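Local coordinates for CYTH domain-containing protein (Pyrococcus furiosus, PDB 1YEM) that is of unknown function but belongs to the CYTH family, whose members typically bind triphosphate-containing substrates inside a tunnel-like beta barrel, at residues V46-L51 / K68-E73. Numbering follows the deposited sequence.
Sequences VPRPKL and KEILDE
Leu51 and Lys68 face each other as an antiparallel hydrogen-bonded pair: Leu51 N donates to Lys68 O at 2.7 Å, and Lys68 N returns a bond to Leu51 O at 2.9 Å. The Leu51 donor tilts modestly from the Lys68 carbonyl plane; the Lys68 donor stands 36° out of the Leu51 carbonyl plane, off its lone pairs. The next pair, Lys50 with Glu69, is non-hydrogen-bonded, and there Lys50 CA makes a CA-H...O contact with Lys68 O. One step further on, Ile70 N reaches Pro49 O at 2.8 Å, almost straight (169° at the hydrogen) and in the carbonyl plane. Pro49 O also receives a CA-H...O contact from Glu69 CA.

The apolar contact centres on Ile70. Its CG1 is anti to its own carbonyl carbon (chi1 -54°), bringing it against Pro49 O (CG1 to O 3.5 Å) and to 3.9 Å from Leu51 CD1. Beyond it, Ile70 CD1 meets the aliphatic CD of Arg48 at 3.9 Å. The Pro49 ring packs against the same isoleucine, its CB 4.3 Å from Ile70 CB. Leu51 CD1 likewise lies beside Lys68 CB, whose extended chain leads away to a cation-pi contact with Phe78. On the face bearing Lys50 and Glu69, the opposite charges do not touch: Lys50 NZ is 6.4 Å from Glu69 OE2.

Pro47 to Lys50, with a cis peptide before Pro49 and Lys50 N bonded to Pro47 O, form a type VIa beta turn leading into strand 50-57. The contact lies at the open end of the hairpin of strands 50-57 and 62-70 in the antiparallel barrel. Lys50 packs on Arg97 of the second subunit, Ile70 touches Leu166 and Phe78, and strand 77-85 continues the sheet beyond strand 62-70 through the backbone pairing of Glu69 with Tyr79.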
ATOM      1  N   VAL B  46       9.347  -9.509   9.807  1.00 50.20           N
ATOM      2  CA  VAL B  46       9.542 -10.345   8.636  1.00 51.52           C
ATOM      3  C   VAL B  46      10.918 -10.968   8.787  1.00 53.17           C
ATOM      4  O   VAL B  46      11.761 -10.425   9.483  1.00 53.15           O
ATOM      5  CB  VAL B  46       9.453  -9.519   7.295  1.00 51.69           C
ATOM      6  CG1 VAL B  46       8.004  -9.276   6.905  1.00 50.95           C
ATOM      7  CG2 VAL B  46      10.224  -8.170   7.405  1.00 50.58           C
ATOM      8  N   PRO B  47      11.146 -12.124   8.163  1.00 56.38           N
ATOM      9  CA  PRO B  47      12.494 -12.680   8.257  1.00 56.83           C
ATOM     10  C   PRO B  47      13.535 -11.777   7.614  1.00 56.65           C
ATOM     11  O   PRO B  47      13.291 -11.232   6.544  1.00 57.41           O
ATOM     12  CB  PRO B  47      12.391 -14.013   7.481  1.00 57.25           C
ATOM     13  CG  PRO B  47      11.177 -13.882   6.619  1.00 57.67           C
ATOM     14  CD  PRO B  47      10.237 -12.982   7.384  1.00 57.68           C
ATOM     15  N   ARG B  48      14.683 -11.621   8.266  1.00 56.69           N
ATOM     16  CA  ARG B  48      15.847 -11.016   7.619  1.00 57.24           C
ATOM     17  C   ARG B  48      16.093 -11.796   6.330  1.00 53.30           C
ATOM     18  O   ARG B  48      15.757 -12.961   6.268  1.00 54.04           O
ATOM     19  CB  ARG B  48      17.085 -11.094   8.526  1.00 59.27           C
ATOM     20  CG  ARG B  48      17.029 -10.167   9.758  1.00 60.84           C
ATOM     21  CD  ARG B  48      17.236  -8.673   9.390  1.00 61.87           C
ATOM     22  NE  ARG B  48      17.433  -7.855  10.592  1.00 62.48           N
ATOM     23  CZ  ARG B  48      16.455  -7.393  11.379  1.00 63.16           C
ATOM     24  NH1 ARG B  48      15.181  -7.645  11.104  1.00 63.83           N
ATOM     25  NH2 ARG B  48      16.749  -6.667  12.458  1.00 63.22           N
ATOM     26  N   PRO B  49      16.641 -11.145   5.283  1.00 50.24           N
ATOM     27  CA  PRO B  49      17.141  -9.771   5.220  1.00 49.25           C
ATOM     28  C   PRO B  49      16.093  -8.727   4.773  1.00 49.24           C
ATOM     29  O   PRO B  49      16.460  -7.689   4.227  1.00 47.27           O
ATOM     30  CB  PRO B  49      18.248  -9.883   4.177  1.00 49.30           C
ATOM     31  CG  PRO B  49      17.678 -10.881   3.169  1.00 49.28           C
ATOM     32  CD  PRO B  49      16.780 -11.823   3.978  1.00 49.00           C
ATOM     33  N   LYS B  50      14.810  -8.999   5.024  1.00 50.34           N
ATOM     34  CA  LYS B  50      13.723  -8.151   4.540  1.00 49.63           C
ATOM     35  C   LYS B  50      13.404  -7.075   5.540  1.00 45.42           C
ATOM     36  O   LYS B  50      13.592  -7.260   6.735  1.00 46.02           O
ATOM     37  CB  LYS B  50      12.445  -8.968   4.317  1.00 51.08           C
ATOM     38  CG  LYS B  50      12.555 -10.137   3.349  1.00 53.44           C
ATOM     39  CD  LYS B  50      11.299 -11.026   3.470  1.00 54.55           C
ATOM     40  CE  LYS B  50      11.193 -12.055   2.349  1.00 56.96           C
ATOM     41  NZ  LYS B  50      12.120 -13.203   2.539  1.00 59.78           N
ATOM     42  N   LEU B  51      12.892  -5.955   5.049  1.00 42.52           N
ATOM     43  CA  LEU B  51      12.250  -4.960   5.911  1.00 40.95           C
ATOM     44  C   LEU B  51      10.925  -4.559   5.302  1.00 40.80           C
ATOM     45  O   LEU B  51      10.774  -4.556   4.070  1.00 38.25           O
ATOM     46  CB  LEU B  51      13.115  -3.722   6.075  1.00 40.71           C
ATOM     47  CG  LEU B  51      14.467  -3.919   6.749  1.00 41.32           C
ATOM     48  CD1 LEU B  51      15.351  -2.713   6.497  1.00 40.75           C
ATOM     49  CD2 LEU B  51      14.278  -4.178   8.256  1.00 42.13           C
ATOM     50  N   LYS B  68      12.324  -3.299   1.923  1.00 37.47           N
ATOM     51  CA  LYS B  68      13.762  -3.343   1.628  1.00 40.92           C
ATOM     52  C   LYS B  68      14.344  -4.741   1.762  1.00 41.35           C
ATOM     53  O   LYS B  68      13.897  -5.529   2.582  1.00 41.20           O
ATOM     54  CB  LYS B  68      14.562  -2.417   2.562  1.00 41.37           C
ATOM     55  CG  LYS B  68      14.272  -0.955   2.435  1.00 41.09           C
ATOM     56  CD  LYS B  68      15.298  -0.157   3.202  1.00 43.50           C
ATOM     57  CE  LYS B  68      14.901   1.307   3.358  1.00 44.91           C
ATOM     58  NZ  LYS B  68      15.884   2.028   4.209  1.00 46.47           N
ATOM     59  N   GLU B  69      15.354  -5.023   0.950  1.00 43.75           N
ATOM     60  CA  GLU B  69      16.272  -6.127   1.211  1.00 48.12           C
ATOM     61  C   GLU B  69      17.613  -5.558   1.624  1.00 44.56           C
ATOM     62  O   GLU B  69      18.238  -4.798   0.873  1.00 42.20           O
ATOM     63  CB  GLU B  69      16.445  -7.021  -0.018  1.00 53.70           C
ATOM     64  CG  GLU B  69      15.495  -8.208  -0.041  1.00 59.72           C
ATOM     65  CD  GLU B  69      15.253  -8.723  -1.447  1.00 63.64           C
ATOM     66  OE1 GLU B  69      16.265  -8.923  -2.167  1.00 67.12           O
ATOM     67  OE2 GLU B  69      14.060  -8.918  -1.827  1.00 63.51           O
ATOM     68  N   ILE B  70      18.043  -5.928   2.827  1.00 44.46           N
ATOM     69  CA  ILE B  70      19.364  -5.573   3.339  1.00 43.66           C
ATOM     70  C   ILE B  70      20.356  -6.459   2.607  1.00 42.45           C
ATOM     71  O   ILE B  70      20.230  -7.682   2.653  1.00 41.33           O
ATOM     72  CB  ILE B  70      19.473  -5.823   4.851  1.00 43.66           C
ATOM     73  CG1 ILE B  70      18.358  -5.107   5.617  1.00 42.85           C
ATOM     74  CG2 ILE B  70      20.821  -5.357   5.368  1.00 44.75           C
ATOM     75  CD1 ILE B  70      18.081  -5.712   6.990  1.00 44.39           C
ATOM     76  N   LEU B  71      21.314  -5.845   1.909  1.00 43.78           N
ATOM     77  CA  LEU B  71      22.221  -6.570   1.007  1.00 43.35           C
ATOM     78  C   LEU B  71      23.613  -6.803   1.597  1.00 46.86           C
ATOM     79  O   LEU B  71      24.493  -7.295   0.891  1.00 50.67           O
ATOM     80  CB  LEU B  71      22.381  -5.826  -0.322  1.00 41.05           C
ATOM     81  CG  LEU B  71      21.141  -5.459  -1.130  1.00 41.77           C
ATOM     82  CD1 LEU B  71      21.542  -4.682  -2.388  1.00 38.86           C
ATOM     83  CD2 LEU B  71      20.325  -6.708  -1.502  1.00 42.51           C
ATOM     84  N   ASP B  72      23.832  -6.429   2.859  1.00 47.92           N
ATOM     85  CA  ASP B  72      25.121  -6.682   3.521  1.00 50.87           C
ATOM     86  C   ASP B  72      25.008  -6.594   5.051  1.00 52.68           C
ATOM     87  O   ASP B  72      24.025  -6.057   5.588  1.00 54.21           O
ATOM     88  CB  ASP B  72      26.241  -5.743   2.978  1.00 52.41           C
ATOM     89  CG  ASP B  72      26.011  -4.243   3.318  1.00 55.70           C
ATOM     90  OD1 ASP B  72      24.883  -3.860   3.743  1.00 54.76           O
ATOM     91  OD2 ASP B  72      26.980  -3.451   3.148  1.00 57.04           O
ATOM     92  N   GLU B  73      26.009  -7.126   5.745  1.00 53.87           N
ATOM     93  CA  GLU B  73      26.009  -7.142   7.214  1.00 56.00           C
ATOM     94  C   GLU B  73      26.174  -5.742   7.797  1.00 55.97           C
ATOM     95  O   GLU B  73      25.636  -5.457   8.867  1.00 57.73           O
ATOM     96  CB  GLU B  73      27.118  -8.065   7.753  1.00 57.44           C
TER